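Type II secretion system protein F (Vibrio cholerae, PDB 3C1Q) probably serves, here through its first cytoplasmic domain, as an inner-membrane component of the type II secretion system that exports toxins and proteases from the periplasm. Local coordinates at residues S10-A15 / N105-R110; I17-A22 / L99-E104; T63-L68 / M82-E87. All blocks are in the same frame, centred on the assembly; numbering follows the deposited sequence.

Contact 1 (S10-A15 / N105-R110); sequences STPDLA and NRQKMR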
# COMPACT_ATOMS: atom_id res chain seq x y z
N SER B 10 15.53 3.64 1.28
CA SER B 10 15.38 2.95 2.55
C SER B 10 14.55 1.68 2.38
O SER B 10 13.83 1.51 1.39
CB SER B 10 14.74 3.87 3.59
OG SER B 10 13.42 4.20 3.23
N THR B 11 14.68 0.79 3.35
CA THR B 11 13.91 -0.45 3.39
C THR B 11 12.41 -0.14 3.39
O THR B 11 11.67 -0.73 2.60
CB THR B 11 14.34 -1.31 4.60
OG1 THR B 11 15.76 -1.50 4.52
CG2 THR B 11 13.66 -2.67 4.62
N PRO B 12 11.95 0.81 4.25
CA PRO B 12 10.54 1.18 4.13
C PRO B 12 10.12 1.74 2.78
O PRO B 12 9.01 1.46 2.31
CB PRO B 12 10.33 2.24 5.23
CG PRO B 12 11.61 2.52 5.81
CD PRO B 12 12.62 1.49 5.37
N ASP B 13 10.98 2.52 2.14
CA ASP B 13 10.57 3.12 0.88
C ASP B 13 10.54 2.10 -0.24
O ASP B 13 9.68 2.17 -1.12
CB ASP B 13 11.40 4.33 0.54
CG ASP B 13 10.93 5.57 1.30
OD1 ASP B 13 9.70 5.72 1.51
OD2 ASP B 13 11.80 6.38 1.66
N LEU B 14 11.45 1.13 -0.23
CA LEU B 14 11.33 0.03 -1.22
C LEU B 14 10.03 -0.76 -1.01
O LEU B 14 9.34 -1.08 -1.97
CB LEU B 14 12.52 -0.92 -1.19
CG LEU B 14 12.48 -2.01 -2.27
CD1 LEU B 14 12.54 -1.39 -3.67
CD2 LEU B 14 13.61 -3.00 -2.05
N ALA B 15 9.70 -1.05 0.24
CA ALA B 15 8.47 -1.76 0.58
C ALA B 15 7.23 -1.02 0.11
O ALA B 15 6.28 -1.63 -0.42
CB ALA B 15 8.41 -2.02 2.07
N ASN B 105 7.86 -7.86 4.52
CA ASN B 105 8.40 -8.73 5.56
C ASN B 105 9.76 -8.24 6.00
O ASN B 105 10.03 -8.16 7.20
CB ASN B 105 8.54 -10.17 5.04
CG ASN B 105 9.17 -11.11 6.06
OD1 ASN B 105 10.30 -11.62 5.88
ND2 ASN B 105 8.43 -11.36 7.13
N ARG B 106 10.62 -7.91 5.03
CA ARG B 106 11.96 -7.43 5.32
C ARG B 106 11.90 -6.14 6.15
O ARG B 106 12.60 -6.00 7.15
CB ARG B 106 12.72 -7.21 4.01
CG ARG B 106 14.14 -6.80 4.19
CD ARG B 106 14.96 -7.05 2.93
NE ARG B 106 16.37 -6.99 3.29
CZ ARG B 106 17.06 -5.86 3.45
NH1 ARG B 106 16.49 -4.68 3.26
NH2 ARG B 106 18.34 -5.92 3.80
N GLN B 107 11.05 -5.21 5.74
CA GLN B 107 10.85 -3.96 6.48
C GLN B 107 10.39 -4.23 7.91
O GLN B 107 10.90 -3.62 8.86
CB GLN B 107 9.84 -3.06 5.75
CG GLN B 107 9.27 -1.87 6.57
CD GLN B 107 10.32 -1.03 7.24
OE1 GLN B 107 11.49 -1.01 6.83
NE2 GLN B 107 9.91 -0.30 8.28
N LYS B 108 9.42 -5.12 8.08
CA LYS B 108 8.87 -5.39 9.40
C LYS B 108 9.91 -6.00 10.32
O LYS B 108 10.09 -5.54 11.45
CB LYS B 108 7.67 -6.34 9.31
CG LYS B 108 6.44 -5.76 8.63
CD LYS B 108 5.15 -6.37 9.15
CE LYS B 108 3.98 -6.12 8.20
NZ LYS B 108 3.90 -4.72 7.65
N MSE B 109 10.61 -7.02 9.82
CA MSE B 109 11.57 -7.74 10.64
C MSE B 109 12.79 -6.87 10.95
O MSE B 109 13.33 -6.92 12.05
CB MSE B 109 11.96 -9.05 9.95
CG MSE B 109 10.77 -10.01 9.73
SE MSE B 109 9.95 -10.70 11.39
CE MSE B 109 11.55 -11.55 12.12
N ARG B 110 13.21 -6.04 9.98
CA ARG B 110 14.37 -5.16 10.18
C ARG B 110 14.02 -3.97 11.06
O ARG B 110 14.81 -3.60 11.95
CB ARG B 110 14.98 -4.70 8.85
CG ARG B 110 15.60 -5.83 8.07
CD ARG B 110 16.24 -5.35 6.77
NE ARG B 110 17.38 -4.46 7.02
CZ ARG B 110 18.62 -4.88 7.27
NH1 ARG B 110 18.93 -6.16 7.31
NH2 ARG B 110 19.56 -3.97 7.49
O HOH W 1 16.37 -1.68 7.36

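Contact 2 (I17-A22 / L99-E104); sequences ITRQLA and LADYAE. With CA (calcium ion), chain G.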
# COMPACT_ATOMS: atom_id res chain seq x y z
N ILE B 17 6.93 1.40 -2.38
CA ILE B 17 6.71 1.44 -3.83
C ILE B 17 6.42 0.06 -4.39
O ILE B 17 5.65 -0.07 -5.34
CB ILE B 17 7.86 2.16 -4.61
CG1 ILE B 17 9.20 1.43 -4.46
CG2 ILE B 17 7.94 3.64 -4.16
CD1 ILE B 17 10.41 2.06 -5.27
N THR B 18 6.99 -0.99 -3.80
CA THR B 18 6.75 -2.34 -4.33
C THR B 18 5.30 -2.79 -4.05
O THR B 18 4.62 -3.34 -4.92
CB THR B 18 7.79 -3.37 -3.79
OG1 THR B 18 9.12 -2.91 -4.10
CG2 THR B 18 7.58 -4.72 -4.42
N ARG B 19 4.82 -2.47 -2.85
CA ARG B 19 3.41 -2.75 -2.50
C ARG B 19 2.46 -1.96 -3.37
O ARG B 19 1.51 -2.51 -3.91
CB ARG B 19 3.15 -2.48 -1.02
CG ARG B 19 1.67 -2.67 -0.61
CD ARG B 19 1.19 -4.07 -0.86
NE ARG B 19 1.87 -5.04 0.01
CZ ARG B 19 1.82 -6.35 -0.18
NH1 ARG B 19 1.15 -6.84 -1.22
NH2 ARG B 19 2.44 -7.18 0.65
N GLN B 20 2.74 -0.67 -3.56
CA GLN B 20 1.88 0.16 -4.41
C GLN B 20 1.85 -0.36 -5.84
O GLN B 20 0.78 -0.50 -6.43
CB GLN B 20 2.33 1.61 -4.38
CG GLN B 20 2.20 2.27 -3.01
CD GLN B 20 2.68 3.70 -3.01
OE1 GLN B 20 3.84 3.98 -3.33
NE2 GLN B 20 1.78 4.63 -2.65
N LEU B 21 3.02 -0.67 -6.40
CA LEU B 21 3.06 -1.16 -7.79
C LEU B 21 2.31 -2.50 -7.88
O LEU B 21 1.54 -2.73 -8.80
CB LEU B 21 4.49 -1.26 -8.29
CG LEU B 21 4.68 -1.63 -9.74
CD1 LEU B 21 4.07 -0.55 -10.68
CD2 LEU B 21 6.18 -1.85 -10.02
N ALA B 22 2.52 -3.39 -6.91
CA ALA B 22 1.83 -4.68 -6.92
C ALA B 22 0.31 -4.52 -6.85
O ALA B 22 -0.43 -5.20 -7.56
CB ALA B 22 2.30 -5.54 -5.76
N LEU B 99 7.09 -10.00 -4.53
CA LEU B 99 8.15 -9.03 -4.22
C LEU B 99 7.67 -8.04 -3.14
O LEU B 99 8.42 -7.67 -2.25
CB LEU B 99 8.54 -8.27 -5.49
CG LEU B 99 9.45 -9.05 -6.42
CD1 LEU B 99 9.45 -8.41 -7.83
CD2 LEU B 99 10.89 -9.15 -5.86
N ALA B 100 6.40 -7.65 -3.21
CA ALA B 100 5.80 -6.78 -2.20
C ALA B 100 5.77 -7.45 -0.82
O ALA B 100 6.16 -6.83 0.21
CB ALA B 100 4.36 -6.40 -2.66
N ASP B 101 5.33 -8.70 -0.77
CA ASP B 101 5.29 -9.48 0.46
C ASP B 101 6.68 -9.60 1.04
O ASP B 101 6.87 -9.44 2.25
CB ASP B 101 4.74 -10.89 0.22
CG ASP B 101 3.23 -10.91 0.05
OD1 ASP B 101 2.55 -9.98 0.53
OD2 ASP B 101 2.73 -11.88 -0.53
N TYR B 102 7.64 -9.88 0.17
CA TYR B 102 9.06 -10.06 0.57
C TYR B 102 9.61 -8.75 1.14
O TYR B 102 10.18 -8.72 2.23
CB TYR B 102 9.90 -10.51 -0.62
CG TYR B 102 11.38 -10.53 -0.36
CD1 TYR B 102 11.97 -11.58 0.33
CD2 TYR B 102 12.20 -9.47 -0.77
CE1 TYR B 102 13.34 -11.60 0.59
CE2 TYR B 102 13.57 -9.49 -0.53
CZ TYR B 102 14.12 -10.54 0.17
OH TYR B 102 15.49 -10.54 0.39
N ALA B 103 9.37 -7.67 0.42
CA ALA B 103 9.85 -6.36 0.84
C ALA B 103 9.18 -5.89 2.14
O ALA B 103 9.85 -5.28 3.00
CB ALA B 103 9.67 -5.33 -0.29
N GLU B 104 7.87 -6.16 2.28
CA GLU B 104 7.11 -5.83 3.50
C GLU B 104 7.67 -6.57 4.70
O GLU B 104 7.88 -5.99 5.78
CB GLU B 104 5.62 -6.22 3.32
CG GLU B 104 4.76 -6.04 4.58
CD GLU B 104 3.34 -6.60 4.45
OE1 GLU B 104 2.90 -6.86 3.35
OE2 GLU B 104 2.65 -6.77 5.48
CA CA G . 0.37 -11.05 -0.21
O HOH W 2 -1.98 -11.16 -0.92
O HOH W 3 0.20 -13.22 -1.42
O HOH W 4 -0.49 -9.22 1.05

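Contact 3 (T63-L68 / M82-E87); sequences TLSDSL and MVAAGE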
# COMPACT_ATOMS: atom_id res chain seq x y z
N THR B 63 11.34 -3.18 -21.24
CA THR B 63 10.66 -3.93 -20.19
C THR B 63 10.88 -3.27 -18.82
O THR B 63 11.78 -2.44 -18.64
CB THR B 63 11.15 -5.38 -20.11
OG1 THR B 63 12.57 -5.36 -20.02
CG2 THR B 63 10.69 -6.18 -21.32
N LEU B 64 10.03 -3.60 -17.87
CA LEU B 64 10.22 -3.12 -16.52
C LEU B 64 11.56 -3.60 -15.98
O LEU B 64 12.34 -2.80 -15.44
CB LEU B 64 9.07 -3.55 -15.62
CG LEU B 64 9.16 -3.07 -14.17
CD1 LEU B 64 9.25 -1.55 -14.07
CD2 LEU B 64 7.98 -3.60 -13.34
N SER B 65 11.83 -4.89 -16.11
CA SER B 65 13.10 -5.47 -15.63
C SER B 65 14.32 -4.77 -16.23
O SER B 65 15.30 -4.49 -15.53
CB SER B 65 13.16 -6.98 -15.90
OG SER B 65 12.96 -7.29 -17.27
N ASP B 66 14.28 -4.47 -17.53
CA ASP B 66 15.43 -3.83 -18.17
C ASP B 66 15.58 -2.39 -17.63
O ASP B 66 16.69 -1.95 -17.29
CB ASP B 66 15.25 -3.84 -19.70
CG ASP B 66 16.47 -3.37 -20.45
OD1 ASP B 66 17.59 -3.66 -19.98
OD2 ASP B 66 16.30 -2.75 -21.52
N SER B 67 14.45 -1.70 -17.52
CA SER B 67 14.42 -0.31 -17.00
C SER B 67 14.97 -0.23 -15.56
O SER B 67 15.76 0.65 -15.25
CB SER B 67 13.02 0.26 -17.08
OG SER B 67 12.52 0.28 -18.42
N LEU B 68 14.57 -1.17 -14.71
CA LEU B 68 15.03 -1.17 -13.30
C LEU B 68 16.54 -1.33 -13.19
O LEU B 68 17.12 -1.00 -12.15
CB LEU B 68 14.34 -2.27 -12.51
CG LEU B 68 12.82 -2.19 -12.39
CD1 LEU B 68 12.31 -3.37 -11.55
CD2 LEU B 68 12.35 -0.86 -11.82
N MSE B 82 13.40 -11.52 -10.74
CA MSE B 82 12.01 -11.91 -10.48
C MSE B 82 11.05 -11.20 -11.46
O MSE B 82 10.20 -11.82 -12.08
CB MSE B 82 11.63 -11.63 -9.00
CG MSE B 82 12.29 -12.56 -7.91
SE MSE B 82 12.09 -14.43 -8.34
CE MSE B 82 10.15 -14.51 -8.57
N VAL B 83 11.22 -9.89 -11.62
CA VAL B 83 10.42 -9.10 -12.56
C VAL B 83 10.55 -9.65 -13.98
O VAL B 83 9.55 -9.86 -14.67
CB VAL B 83 10.82 -7.60 -12.52
CG1 VAL B 83 10.04 -6.80 -13.54
CG2 VAL B 83 10.59 -7.02 -11.11
N ALA B 84 11.79 -9.87 -14.43
CA ALA B 84 12.05 -10.50 -15.72
C ALA B 84 11.29 -11.81 -15.90
O ALA B 84 10.68 -12.02 -16.95
CB ALA B 84 13.56 -10.76 -15.92
N ALA B 85 11.33 -12.69 -14.90
CA ALA B 85 10.61 -13.97 -14.99
C ALA B 85 9.11 -13.74 -15.15
O ALA B 85 8.48 -14.38 -15.97
CB ALA B 85 10.90 -14.89 -13.76
N GLY B 86 8.55 -12.80 -14.38
CA GLY B 86 7.14 -12.45 -14.50
C GLY B 86 6.75 -11.88 -15.86
O GLY B 86 5.74 -12.28 -16.46
N GLU B 87 7.55 -10.94 -16.37
CA GLU B 87 7.26 -10.34 -17.67
C GLU B 87 7.33 -11.40 -18.76
O GLU B 87 6.45 -11.49 -19.59
CB GLU B 87 8.22 -9.18 -17.98
CG GLU B 87 8.01 -8.00 -17.08
CD GLU B 87 8.91 -6.85 -17.42
OE1 GLU B 87 10.13 -6.95 -17.17
OE2 GLU B 87 8.40 -5.83 -17.95

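Contact 1 (S10-A15 / N105-R110)
Gln-107 lays its side chain obliquely over the start of helix 11-26, where its amide end rests against Pro-12. Gln-107 OE1 comes within 3.1 Å of Pro-12 CD, and the amide carbon and NE2 of the glutamine lie against Pro-12 CB. Although OE1 also sits close to Pro-12 N, the proline nitrogen carries no hydrogen, so the meeting is one of packing. The shape of the glutamine explains its reach: CG stands anti to the backbone N, and a bend at chi2 (51°) folds the amide over the proline ring. Nearer its backbone, Gln-107 CB touches Ala-15 CB at 4.1 Å, one turn further along the opposing helix.

Thr-11 points its side chain at the other helix and divides its two branches. The methyl CG2 of Thr-11 packs on Gln-107, 3.6 Å from CA of that residue, while OG1 faces the arginines. This is an antiparallel helix pair, with local axes 8.9 Å apart at 153°, that joins the first turn of helix 11-26 to the middle of the long helix 92-121. Ser-10 is the N-cap of the shorter helix: its OG accepts from Asp-13 N at 3.2 Å.

Water 1 bridges the two helices on the polar side, 2.9 Å from Thr-11 OG1 and accepting from Arg-110 NE at 3.0 Å. It lies at the edge of the Arg-110 guanidinium, in its plane. Arg-106 stretches out from CG to NE and crosses Thr-11 at about a right angle, bringing NH1 to 3.5 Å from OG1. Arg-110 CD lies over the centre of one face of the Arg-106 guanidinium. Lys-108, turned away from helix 11-26, donates from NZ to Gln-107 OE1 of the second subunit.

Contact 2 (I17-A22 / L99-E104)
Arg-19 uses a single nitrogen, NH2, to hold two carboxylates of the opposite helix in a pair of salt bridges. NH2 donates to Asp-101 OD1 at 2.8 Å, nearly straight at 167° and exactly in the guanidinium plane, from the anti side but tilted out of the carboxylate plane. The second bond, from NH2 to Glu-104 OE1 at 2.8 Å, is more bent at 139°, with OE1 tilted from the guanidinium plane, and arrives nearly along the C-O axis of the acceptor. Ala-100 CB lies over the centre of one guanidinium face, 3.5 Å above the plane. Bends at chi2 and chi3 curl the arginine back across this methyl, and its NE is buried without a partner.

Asp-101 also grips a calcium ion with both carboxylate oxygens, OD1 and OD2 each at 2.5 Å, so OD1 is shared between metal and arginine. Three waters, Glu-97 and Glu-43 of the second subunit complete the site; Glu-97 also accepts from Arg-19 NH1. Arg-19 is thus a second-shell residue that probably steadies two of the ligands and offsets their charge.

Beside this, Thr-18 CG2 packs 3.4 Å from Ala-100 N, while its OG1 bonds to Leu-14 O. The small Ala-22, Ala-100 and Ala-103 probably allow the antiparallel axes to come to 8.3 Å. Leu-99 and Thr-18 meet Phe-79 of helix 77-89, and Ile-17 packs on helices 31-40 and 45-59.

Contact 3 (T63-L68 / M82-E87)
Glu-87 reaches across to the short helix 64-68, which runs antiparallel to helix 77-89 (158°, axes 8.7 Å apart), and takes up N-H groups of its first turn. Its OE2 accepts from Leu-64 N at 2.8 Å, through the syn lone pair. OE1 receives two donors from Ser-65: the backbone N at 2.9 Å, in a fairly straight bond of 166° from the syn side, tilted out of the carboxylate plane, and the hydroxyl OG at 2.9 Å, approaching OE1 almost end-on. Ser-65 OG stands between its own backbone N and carbonyl carbon (chi1 56°), a setting that brings both donors to the same oxygen.

The next amide, Asp-66 N, is satisfied from within the segment by Thr-63 OG1 at 3.1 Å, which makes Thr-63 the N-cap. Thr-63 O in turn accepts from Ser-67 N and Ser-67 OG, on opposite faces of its plane.

Further along the helices the contact is apolar. Val-83 sets CG1 against Leu-64 CD2 at 3.8 Å and CG2 against Leu-68 CD1, crossing each leucine at about a right angle, and Ala-84 CB touches Ser-65.

Three bonds fix the rotation of the Glu-87 carboxylate, and its negative charge, next to a helix N-terminus, is probably favoured by the helix dipole.

Overall arrangement
Contacts 1 and 2 are successive levels of one antiparallel pair, helix 11-26 against helix 92-121. Their centres lie 9 Å apart, and Ala-15 CB touches Ala-103 O at 3.7 Å where one passes into the other. Contact 3 joins helices 64-68 and 77-89, its centre about 14 Å from that of contact 2. Leu-99 CD1 links them by packing 3.7 Å from Val-83 CG2, and Leu-21 meets Leu-64. Contacts 1 and 3 do not touch and lie on opposite sides of the chain's centre. Calcium is bound directly at contact 2, by Asp-101; in contact 1 the side chain of Pro-12 is about 12 Å from a calcium ion.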